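Local coordinates for Ras GTPase-activating-like protein rng2 (PDB 1P2X) that takes part as an actin-binding component in building the contractile F-actin ring at the division site of fission yeast, after F-actin has assembled there, at residues 8-13 / 29-34; 17-22 / 110-115; 36-41 / 104-109. All coordinates share one frame; numbering follows the deposited sequence.

Contact 1: residues 8-13 / 29-34; sequences DYLCRV and GPTSTF
The ring of F34 meets V13 at its edge: methyl CG1 of V13 lies near the plane of the ring, 4.1 Å from F34 CD2. The other methyl of the same valine serves a second ring within its own helix, for V13 CG2 sits 3.4 Å above the plane of the Y9 ring, displaced toward the rim of that face. A valine suits this place because its two branches leave CB in different directions. CG1, anti to the backbone N (chi1 -179°), is the branch on the side of the 29-34 segment, while CG2 remains with Y9.

T31 supplies the rest of the contact. The methyl T31 CG2 approaches V13 CG1 to 3.9 Å, the two side chains sliding past each other in opposite directions. T31 CG2 also lies 3.7 Å from the carbonyl oxygen L10 O. The side chain of L10 crosses that of T31 obliquely and brings CD2 within 4.2 Å of T31 CG2. With chi1 at -72°, T31 turns its methyl to this apolar surface and sets OG1 beside its own backbone N, where the hydroxyl hydrogen-bonds to the carboxylate of D14. Threonine thus offers one apolar and one polar branch. Its carbonyl oxygen, T31 O, packs 3.8 Å from V13 CG1 and accepts a hydrogen bond from F34 N at 3.1 Å.

In the calponin-homology domain this joins the long helix 2-23 to the segment leading into helix 34-37. From outside, I142 of helix 136-147 packs on L10, and I106 of helix 102-117 on V13. Across the two segments the attraction is purely van der Waals and hydrophobic. The roles are divided: the methyls pack, while T31 OG1 is bonded to D14 and K17, and T31 O to F34 N.

Contact 2: residues 17-22 / 110-115; sequences KKWIEE and HALSYF
W19 and S113 meet in a CH-pi contact, with the methylene of the serine placed over one face of the indole. S113 CB is 3.6 Å from the centroid of the five-membered ring of W19 and only 16° off its normal. The closest ring atom to S113 CB is W19 CE2, at 3.5 Å. The backbone of the serine follows its side chain over the ring system, S113 CA lying 3.7 Å from W19 CZ2 on the six-membered ring. W19 gets there because its CG stands anti to the backbone N (chi1 -179°), which carries the flat group out from helix 2-23 toward the opposing helix. S113 is small enough for its CB to lie right on the ring, consistent with W19 CA and S113 CA being 7.6 Å apart.

Both helices belong to the calponin-homology fold, an all-helical domain in which helix 102-117 packs in the interior against the N-terminal helix 2-23. I109, one turn before S113, packs against both W19 and I20.

The second kind of contact is plain apolar packing. L112 comes obliquely at the six-membered end of the indole, its CD2 lying 4.3 Å from W19 CH2. A leucine suits this neighbour of the serine, since its branched end can extend the apolar surface beside the large ring. An alanine at W19 would remove the whole indole, so S113 CB would probably lose the face it rests on and a gap would likely open beside L112 CD2.

Contact 3: residues 36-41 / 104-109; sequences QSLRNG and KVIYCI
L38 points its side chain toward helix 102-117 and, through the single methyl CD1, meets three residues there. The approach differs from one to the next. With I109 it is tip to tip: L38 CD1 and I109 CD1 reach toward each other and come to 3.9 Å. With V105 the side chains slide past each other in opposite directions, and L38 CD1 lies 4.0 Å from V105 CG1. I106 sets off to one side of the segment, but its end turns back, so that I106 CD1 approaches L38 CD1 to 4.4 Å. Since V105 and I109 are one helical turn apart, they present their branches on the same side of the helix, and the leucine methyl can serve both.

Torsions explain the reach of the two longer side chains. In I109, CG1 lies anti to the carbonyl carbon (chi1 -69°) and the chain runs on extended to CD1, which gives the long reach that the shorter V105 does not need. L38 suits its place because, with CG beside the backbone N (chi1 -62°), its extended chi2 carries CD1 well out from the backbone.

Away from the leucine, the 36-41 segment makes polar bonds of its own. R39 NH1 donates to Q36 OE1 at 2.9 Å, on a lone pair in the carbonyl plane and at the edge of the guanidinium group. L38 begins a type I turn closed by G41 N to L38 O, at 3.0 Å; G41, whose positive phi favours glycine, then takes the N-cap position of helix 42-47.

Within this calponin-homology core the three residues of the helix that meet L38 are all branched aliphatics, so the attraction is hydrophobic and dispersive, and none of the contact between the segments depends on a directional bond.

Two helices connect the three contacts. Helix 2-23 serves contacts 1 and 2, whose centres are 13 Å apart, and helix 102-117 serves contacts 2 and 3, 11 Å apart. The step from contact 1 to contact 2 is partly polar: R12 O lies 2.7 Å from H110 NE2 and G29 O 3.0 Å from K17 NZ, both probable hydrogen bonds, while F34 CD1 packs 3.6 Å from K17 CG. Contact 3 joins the others through packing, with I20 CD1 3.6 Å from I109 CD1 and V13 CA 3.9 Å from I106 CG2. All belong to the calponin-homology domain, the part that binds actin filaments, and they contribute to its buried interior.

Contact 1: residues 8-13 / 29-34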
loop_
_atom_site.group_PDB
_atom_site.type_symbol
_atom_site.label_atom_id
_atom_site.label_comp_id
_atom_site.label_asym_id
_atom_site.label_seq_id
_atom_site.Cartn_x
_atom_site.Cartn_y
_atom_site.Cartn_z
ATOM N N ASP A 8 -6.437 6.537 -12.285
ATOM C CA ASP A 8 -5.865 7.323 -11.200
ATOM C C ASP A 8 -5.474 6.446 -10.013
ATOM O O ASP A 8 -4.352 6.544 -9.524
ATOM C CG ASP A 8 -6.810 9.604 -11.663
ATOM O OD1 ASP A 8 -5.895 9.767 -12.506
ATOM O OD2 ASP A 8 -7.679 10.482 -11.504
ATOM N N TYR A 9 -6.392 5.586 -9.569
ATOM C CA TYR A 9 -6.120 4.704 -8.442
ATOM C C TYR A 9 -4.926 3.793 -8.736
ATOM O O TYR A 9 -4.126 3.496 -7.844
ATOM C CB TYR A 9 -7.354 3.860 -8.063
ATOM C CG TYR A 9 -7.066 2.937 -6.898
ATOM C CD1 TYR A 9 -6.705 3.456 -5.652
ATOM C CD2 TYR A 9 -7.052 1.556 -7.060
ATOM C CE1 TYR A 9 -6.330 2.617 -4.594
ATOM C CE2 TYR A 9 -6.689 0.712 -6.003
ATOM C CZ TYR A 9 -6.324 1.251 -4.779
ATOM O OH TYR A 9 -5.916 0.433 -3.753
ATOM N N LEU A 10 -4.801 3.353 -9.982
ATOM C CA LEU A 10 -3.666 2.521 -10.358
ATOM C C LEU A 10 -2.380 3.326 -10.241
ATOM O O LEU A 10 -1.325 2.780 -9.920
ATOM C CB LEU A 10 -3.831 1.971 -11.787
ATOM C CG LEU A 10 -4.648 0.681 -11.903
ATOM C CD1 LEU A 10 -4.887 0.327 -13.376
ATOM C CD2 LEU A 10 -3.913 -0.446 -11.189
ATOM N N CYS A 11 -2.456 4.627 -10.506
ATOM C CA CYS A 11 -1.274 5.473 -10.353
ATOM C C CYS A 11 -0.931 5.572 -8.873
ATOM O O CYS A 11 0.237 5.546 -8.501
ATOM C CB CYS A 11 -1.511 6.878 -10.901
ATOM S SG CYS A 11 -1.608 6.968 -12.694
ATOM N N ARG A 12 -1.953 5.674 -8.030
ATOM C CA ARG A 12 -1.725 5.754 -6.601
ATOM C C ARG A 12 -1.042 4.482 -6.114
ATOM O O ARG A 12 -0.091 4.540 -5.327
ATOM C CB ARG A 12 -3.041 5.983 -5.853
ATOM C CG ARG A 12 -3.868 7.189 -6.372
ATOM C CD ARG A 12 -3.243 8.554 -6.035
ATOM N NE ARG A 12 -2.211 8.997 -6.976
ATOM C CZ ARG A 12 -2.453 9.541 -8.163
ATOM N NH1 ARG A 12 -3.700 9.720 -8.581
ATOM N NH2 ARG A 12 -1.447 9.943 -8.929
ATOM N N VAL A 13 -1.522 3.330 -6.579
ATOM C CA VAL A 13 -0.940 2.044 -6.205
ATOM C C VAL A 13 0.504 1.945 -6.718
ATOM O O VAL A 13 1.397 1.469 -6.014
ATOM C CB VAL A 13 -1.769 0.853 -6.774
ATOM C CG1 VAL A 13 -1.154 -0.476 -6.343
ATOM C CG2 VAL A 13 -3.206 0.934 -6.310
ATOM N N GLY A 29 7.161 -6.724 -8.267
ATOM C CA GLY A 29 6.211 -7.228 -9.244
ATOM C C GLY A 29 5.242 -6.212 -9.826
ATOM O O GLY A 29 5.342 -5.021 -9.542
ATOM N N PRO A 30 4.289 -6.674 -10.646
ATOM C CA PRO A 30 3.278 -5.826 -11.293
ATOM C C PRO A 30 2.439 -4.993 -10.322
ATOM O O PRO A 30 2.130 -5.426 -9.212
ATOM C CB PRO A 30 2.407 -6.835 -12.057
ATOM C CG PRO A 30 3.362 -7.978 -12.367
ATOM C CD PRO A 30 4.162 -8.084 -11.075
ATOM N N THR A 31 2.071 -3.793 -10.760
ATOM C CA THR A 31 1.245 -2.895 -9.972
ATOM C C THR A 31 -0.171 -3.458 -9.824
ATOM O O THR A 31 -0.772 -3.364 -8.756
ATOM C CB THR A 31 1.186 -1.501 -10.640
ATOM O OG1 THR A 31 2.454 -0.847 -10.485
ATOM C CG2 THR A 31 0.100 -0.621 -10.006
ATOM N N SER A 32 -0.687 -4.067 -10.891
ATOM C CA SER A 32 -2.048 -4.607 -10.887
ATOM C C SER A 32 -2.280 -5.709 -9.856
ATOM O O SER A 32 -3.413 -5.973 -9.482
ATOM C CB SER A 32 -2.435 -5.122 -12.289
ATOM O OG SER A 32 -1.565 -6.153 -12.735
ATOM N N THR A 33 -1.208 -6.348 -9.396
ATOM C CA THR A 33 -1.338 -7.393 -8.389
ATOM C C THR A 33 -0.618 -7.031 -7.097
ATOM O O THR A 33 -0.490 -7.864 -6.202
ATOM C CB THR A 33 -0.789 -8.724 -8.916
ATOM O OG1 THR A 33 0.546 -8.525 -9.397
ATOM C CG2 THR A 33 -1.628 -9.219 -10.087
ATOM N N PHE A 34 -0.160 -5.782 -6.999
ATOM C CA PHE A 34 0.587 -5.336 -5.824
ATOM C C PHE A 34 -0.237 -5.300 -4.536
ATOM O O PHE A 34 0.237 -5.742 -3.502
ATOM C CB PHE A 34 1.241 -3.964 -6.074
ATOM C CG PHE A 34 2.093 -3.481 -4.922
ATOM C CD1 PHE A 34 3.259 -4.155 -4.574
ATOM C CD2 PHE A 34 1.720 -2.363 -4.182
ATOM C CE1 PHE A 34 4.049 -3.721 -3.496
ATOM C CE2 PHE A 34 2.501 -1.919 -3.109
ATOM C CZ PHE A 34 3.668 -2.601 -2.762
#

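Contact 2: residues 17-22 / 110-115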
loop_
_atom_site.group_PDB
_atom_site.type_symbol
_atom_site.label_atom_id
_atom_site.label_comp_id
_atom_site.label_asym_id
_atom_site.label_seq_id
_atom_site.Cartn_x
_atom_site.Cartn_y
_atom_site.Cartn_z
ATOM N N LYS A 17 3.918 1.529 -4.532
ATOM C CA LYS A 17 4.771 0.386 -4.823
ATOM C C LYS A 17 6.197 0.886 -4.996
ATOM O O LYS A 17 7.102 0.458 -4.281
ATOM C CB LYS A 17 4.331 -0.343 -6.101
ATOM C CG LYS A 17 5.067 -1.657 -6.344
ATOM C CD LYS A 17 4.780 -2.272 -7.721
ATOM C CE LYS A 17 5.395 -1.430 -8.833
ATOM N NZ LYS A 17 5.293 -2.062 -10.164
ATOM N N LYS A 18 6.391 1.799 -5.941
ATOM C CA LYS A 18 7.719 2.352 -6.206
ATOM C C LYS A 18 8.426 2.839 -4.943
ATOM O O LYS A 18 9.605 2.567 -4.756
ATOM C CB LYS A 18 7.629 3.520 -7.194
ATOM C CG LYS A 18 7.163 3.167 -8.606
ATOM C CD LYS A 18 6.984 4.465 -9.391
ATOM C CE LYS A 18 6.097 5.454 -8.598
ATOM N NZ LYS A 18 6.208 6.899 -8.995
ATOM N N TRP A 19 7.704 3.570 -4.095
ATOM C CA TRP A 19 8.261 4.097 -2.855
ATOM C C TRP A 19 8.796 2.964 -1.992
ATOM O O TRP A 19 9.897 3.044 -1.457
ATOM C CB TRP A 19 7.201 4.879 -2.070
ATOM C CG TRP A 19 7.751 5.443 -0.805
ATOM C CD1 TRP A 19 8.628 6.482 -0.687
ATOM C CD2 TRP A 19 7.545 4.938 0.520
ATOM N NE1 TRP A 19 8.983 6.654 0.624
ATOM C CE2 TRP A 19 8.330 5.723 1.393
ATOM C CE3 TRP A 19 6.771 3.898 1.060
ATOM C CZ2 TRP A 19 8.369 5.505 2.777
ATOM C CZ3 TRP A 19 6.808 3.683 2.438
ATOM C CH2 TRP A 19 7.604 4.488 3.279
ATOM N N ILE A 20 8.007 1.904 -1.860
ATOM C CA ILE A 20 8.422 0.754 -1.079
ATOM C C ILE A 20 9.600 0.075 -1.759
ATOM O O ILE A 20 10.514 -0.383 -1.089
ATOM C CB ILE A 20 7.262 -0.247 -0.901
ATOM C CG1 ILE A 20 6.149 0.396 -0.064
ATOM C CG2 ILE A 20 7.761 -1.530 -0.237
ATOM C CD1 ILE A 20 4.942 -0.497 0.160
ATOM N N GLU A 21 9.584 0.010 -3.087
ATOM C CA GLU A 21 10.687 -0.606 -3.824
ATOM C C GLU A 21 11.985 0.170 -3.573
ATOM O O GLU A 21 13.067 -0.405 -3.495
ATOM C CB GLU A 21 10.380 -0.652 -5.332
ATOM C CG GLU A 21 9.280 -1.645 -5.711
ATOM C CD GLU A 21 8.998 -1.699 -7.209
ATOM O OE1 GLU A 21 8.836 -0.625 -7.836
ATOM O OE2 GLU A 21 8.915 -2.819 -7.759
ATOM N N GLU A 22 11.853 1.483 -3.437
ATOM C CA GLU A 22 12.973 2.377 -3.183
ATOM C C GLU A 22 13.506 2.120 -1.763
ATOM O O GLU A 22 14.712 1.938 -1.570
ATOM C CB GLU A 22 12.485 3.825 -3.334
ATOM C CG GLU A 22 13.554 4.889 -3.534
ATOM C CD GLU A 22 12.954 6.285 -3.749
ATOM O OE1 GLU A 22 13.726 7.236 -4.012
ATOM O OE2 GLU A 22 11.708 6.441 -3.655
ATOM N N HIS A 110 0.886 5.955 1.529
ATOM C CA HIS A 110 1.191 7.290 1.026
ATOM C C HIS A 110 1.410 8.249 2.211
ATOM O O HIS A 110 2.382 9.004 2.241
ATOM C CB HIS A 110 0.050 7.824 0.143
ATOM C CG HIS A 110 0.094 7.352 -1.281
ATOM N ND1 HIS A 110 0.173 8.225 -2.346
ATOM C CD2 HIS A 110 0.010 6.110 -1.818
ATOM C CE1 HIS A 110 0.138 7.543 -3.477
ATOM N NE2 HIS A 110 0.032 6.257 -3.187
ATOM N N ALA A 111 0.501 8.206 3.183
ATOM C CA ALA A 111 0.576 9.085 4.348
ATOM C C ALA A 111 1.871 8.822 5.121
ATOM O O ALA A 111 2.559 9.758 5.533
ATOM C CB ALA A 111 -0.638 8.871 5.247
ATOM N N LEU A 112 2.204 7.546 5.308
ATOM C CA LEU A 112 3.443 7.186 5.983
ATOM C C LEU A 112 4.643 7.760 5.221
ATOM O O LEU A 112 5.543 8.342 5.824
ATOM C CB LEU A 112 3.585 5.669 6.085
ATOM C CG LEU A 112 4.853 5.162 6.785
ATOM C CD1 LEU A 112 4.792 5.553 8.263
ATOM C CD2 LEU A 112 4.992 3.640 6.633
ATOM N N SER A 113 4.654 7.608 3.898
ATOM C CA SER A 113 5.772 8.106 3.104
ATOM C C SER A 113 6.000 9.596 3.347
ATOM O O SER A 113 7.147 10.047 3.466
ATOM C CB SER A 113 5.550 7.870 1.609
ATOM O OG SER A 113 4.599 8.776 1.089
ATOM N N TYR A 114 4.911 10.360 3.412
ATOM C CA TYR A 114 5.009 11.797 3.647
ATOM C C TYR A 114 5.455 12.076 5.071
ATOM O O TYR A 114 6.254 12.981 5.307
ATOM C CB TYR A 114 3.667 12.496 3.386
ATOM C CG TYR A 114 3.311 12.613 1.915
ATOM C CD1 TYR A 114 2.412 11.725 1.317
ATOM C CD2 TYR A 114 3.890 13.603 1.116
ATOM C CE1 TYR A 114 2.095 11.818 -0.041
ATOM C CE2 TYR A 114 3.581 13.707 -0.244
ATOM C CZ TYR A 114 2.685 12.811 -0.813
ATOM O OH TYR A 114 2.378 12.896 -2.151
ATOM N N PHE A 115 4.937 11.300 6.019
ATOM C CA PHE A 115 5.282 11.478 7.426
ATOM C C PHE A 115 6.781 11.307 7.631
ATOM O O PHE A 115 7.402 12.033 8.412
ATOM C CB PHE A 115 4.535 10.458 8.293
ATOM C CG PHE A 115 4.742 10.644 9.777
ATOM C CD1 PHE A 115 4.151 11.706 10.448
ATOM C CD2 PHE A 115 5.524 9.754 10.502
ATOM C CE1 PHE A 115 4.335 11.885 11.817
ATOM C CE2 PHE A 115 5.711 9.921 11.871
ATOM C CZ PHE A 115 5.107 10.994 12.528
#

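Contact 3: residues 36-41 / 104-109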
loop_
_atom_site.group_PDB
_atom_site.type_symbol
_atom_site.label_atom_id
_atom_site.label_comp_id
_atom_site.label_asym_id
_atom_site.label_seq_id
_atom_site.Cartn_x
_atom_site.Cartn_y
_atom_site.Cartn_z
ATOM N N GLN A 36 -2.766 -7.092 -3.633
ATOM C CA GLN A 36 -2.977 -8.456 -3.175
ATOM C C GLN A 36 -1.718 -9.072 -2.577
ATOM O O GLN A 36 -1.815 -9.920 -1.694
ATOM C CB GLN A 36 -3.503 -9.337 -4.319
ATOM C CG GLN A 36 -4.968 -9.090 -4.709
ATOM C CD GLN A 36 -5.966 -9.551 -3.654
ATOM O OE1 GLN A 36 -5.826 -10.632 -3.082
ATOM N NE2 GLN A 36 -6.985 -8.738 -3.405
ATOM N N SER A 37 -0.543 -8.650 -3.042
ATOM C CA SER A 37 0.706 -9.212 -2.523
ATOM C C SER A 37 1.046 -8.729 -1.113
ATOM O O SER A 37 1.915 -9.296 -0.455
ATOM C CB SER A 37 1.885 -8.909 -3.468
ATOM O OG SER A 37 2.183 -7.521 -3.510
ATOM N N LEU A 38 0.367 -7.682 -0.651
ATOM C CA LEU A 38 0.644 -7.138 0.675
ATOM C C LEU A 38 -0.185 -7.826 1.743
ATOM O O LEU A 38 0.058 -7.645 2.930
ATOM C CB LEU A 38 0.374 -5.625 0.720
ATOM C CG LEU A 38 1.179 -4.663 -0.160
ATOM C CD1 LEU A 38 0.595 -3.243 -0.027
ATOM C CD2 LEU A 38 2.652 -4.673 0.219
ATOM N N ARG A 39 -1.164 -8.619 1.324
ATOM C CA ARG A 39 -2.062 -9.267 2.280
ATOM C C ARG A 39 -1.372 -10.205 3.287
ATOM O O ARG A 39 -1.879 -10.409 4.390
ATOM C CB ARG A 39 -3.187 -10.000 1.541
ATOM C CG ARG A 39 -4.085 -9.065 0.735
ATOM C CD ARG A 39 -5.185 -9.803 -0.018
ATOM N NE ARG A 39 -6.196 -10.372 0.877
ATOM C CZ ARG A 39 -7.068 -11.304 0.512
ATOM N NH1 ARG A 39 -7.046 -11.774 -0.729
ATOM N NH2 ARG A 39 -7.963 -11.769 1.381
ATOM N N ASN A 40 -0.223 -10.768 2.922
ATOM C CA ASN A 40 0.490 -11.648 3.839
ATOM C C ASN A 40 1.357 -10.889 4.856
ATOM O O ASN A 40 1.951 -11.498 5.742
ATOM C CB ASN A 40 1.338 -12.686 3.074
ATOM C CG ASN A 40 2.515 -12.071 2.321
ATOM O OD1 ASN A 40 2.970 -10.969 2.621
ATOM N ND2 ASN A 40 3.032 -12.816 1.352
ATOM N N GLY A 41 1.424 -9.566 4.717
ATOM C CA GLY A 41 2.139 -8.735 5.671
ATOM C C GLY A 41 3.657 -8.756 5.635
ATOM O O GLY A 41 4.296 -8.017 6.377
ATOM N N LYS A 104 -7.306 1.452 1.337
ATOM C CA LYS A 104 -6.970 2.148 2.574
ATOM C C LYS A 104 -5.541 1.815 2.967
ATOM O O LYS A 104 -4.877 2.589 3.659
ATOM C CB LYS A 104 -7.928 1.759 3.701
ATOM C CG LYS A 104 -7.731 2.556 4.977
ATOM C CD LYS A 104 -8.844 2.295 5.985
ATOM C CE LYS A 104 -10.209 2.605 5.390
ATOM N NZ LYS A 104 -11.304 2.380 6.381
ATOM N N VAL A 105 -5.067 0.653 2.528
ATOM C CA VAL A 105 -3.690 0.258 2.797
ATOM C C VAL A 105 -2.779 1.150 1.962
ATOM O O VAL A 105 -1.818 1.726 2.473
ATOM C CB VAL A 105 -3.453 -1.227 2.435
ATOM C CG1 VAL A 105 -1.975 -1.560 2.503
ATOM C CG2 VAL A 105 -4.237 -2.123 3.391
ATOM N N ILE A 106 -3.100 1.266 0.677
ATOM C CA ILE A 106 -2.340 2.105 -0.239
ATOM C C ILE A 106 -2.331 3.541 0.281
ATOM O O ILE A 106 -1.324 4.238 0.199
ATOM C CB ILE A 106 -2.964 2.066 -1.655
ATOM C CG1 ILE A 106 -2.967 0.625 -2.188
ATOM C CG2 ILE A 106 -2.206 2.976 -2.598
ATOM C CD1 ILE A 106 -1.608 -0.071 -2.102
ATOM N N TYR A 107 -3.475 3.972 0.807
ATOM C CA TYR A 107 -3.633 5.309 1.378
ATOM C C TYR A 107 -2.711 5.451 2.587
ATOM O O TYR A 107 -1.999 6.440 2.730
ATOM C CB TYR A 107 -5.090 5.514 1.803
ATOM C CG TYR A 107 -5.385 6.847 2.464
ATOM C CD1 TYR A 107 -5.184 8.051 1.789
ATOM C CD2 TYR A 107 -5.880 6.897 3.763
ATOM C CE1 TYR A 107 -5.470 9.272 2.403
ATOM C CE2 TYR A 107 -6.164 8.104 4.384
ATOM C CZ TYR A 107 -5.956 9.283 3.704
ATOM O OH TYR A 107 -6.214 10.471 4.337
ATOM N N CYS A 108 -2.721 4.446 3.449
ATOM C CA CYS A 108 -1.879 4.471 4.627
ATOM C C CYS A 108 -0.412 4.581 4.215
ATOM O O CYS A 108 0.356 5.352 4.812
ATOM C CB CYS A 108 -2.113 3.216 5.474
ATOM S SG CYS A 108 -1.012 3.078 6.903
ATOM N N ILE A 109 -0.023 3.840 3.179
ATOM C CA ILE A 109 1.362 3.868 2.709
ATOM C C ILE A 109 1.793 5.252 2.205
ATOM O O ILE A 109 2.933 5.670 2.418
ATOM C CB ILE A 109 1.583 2.823 1.603
ATOM C CG1 ILE A 109 1.503 1.413 2.209
ATOM C CG2 ILE A 109 2.921 3.061 0.906
ATOM C CD1 ILE A 109 1.590 0.300 1.205
#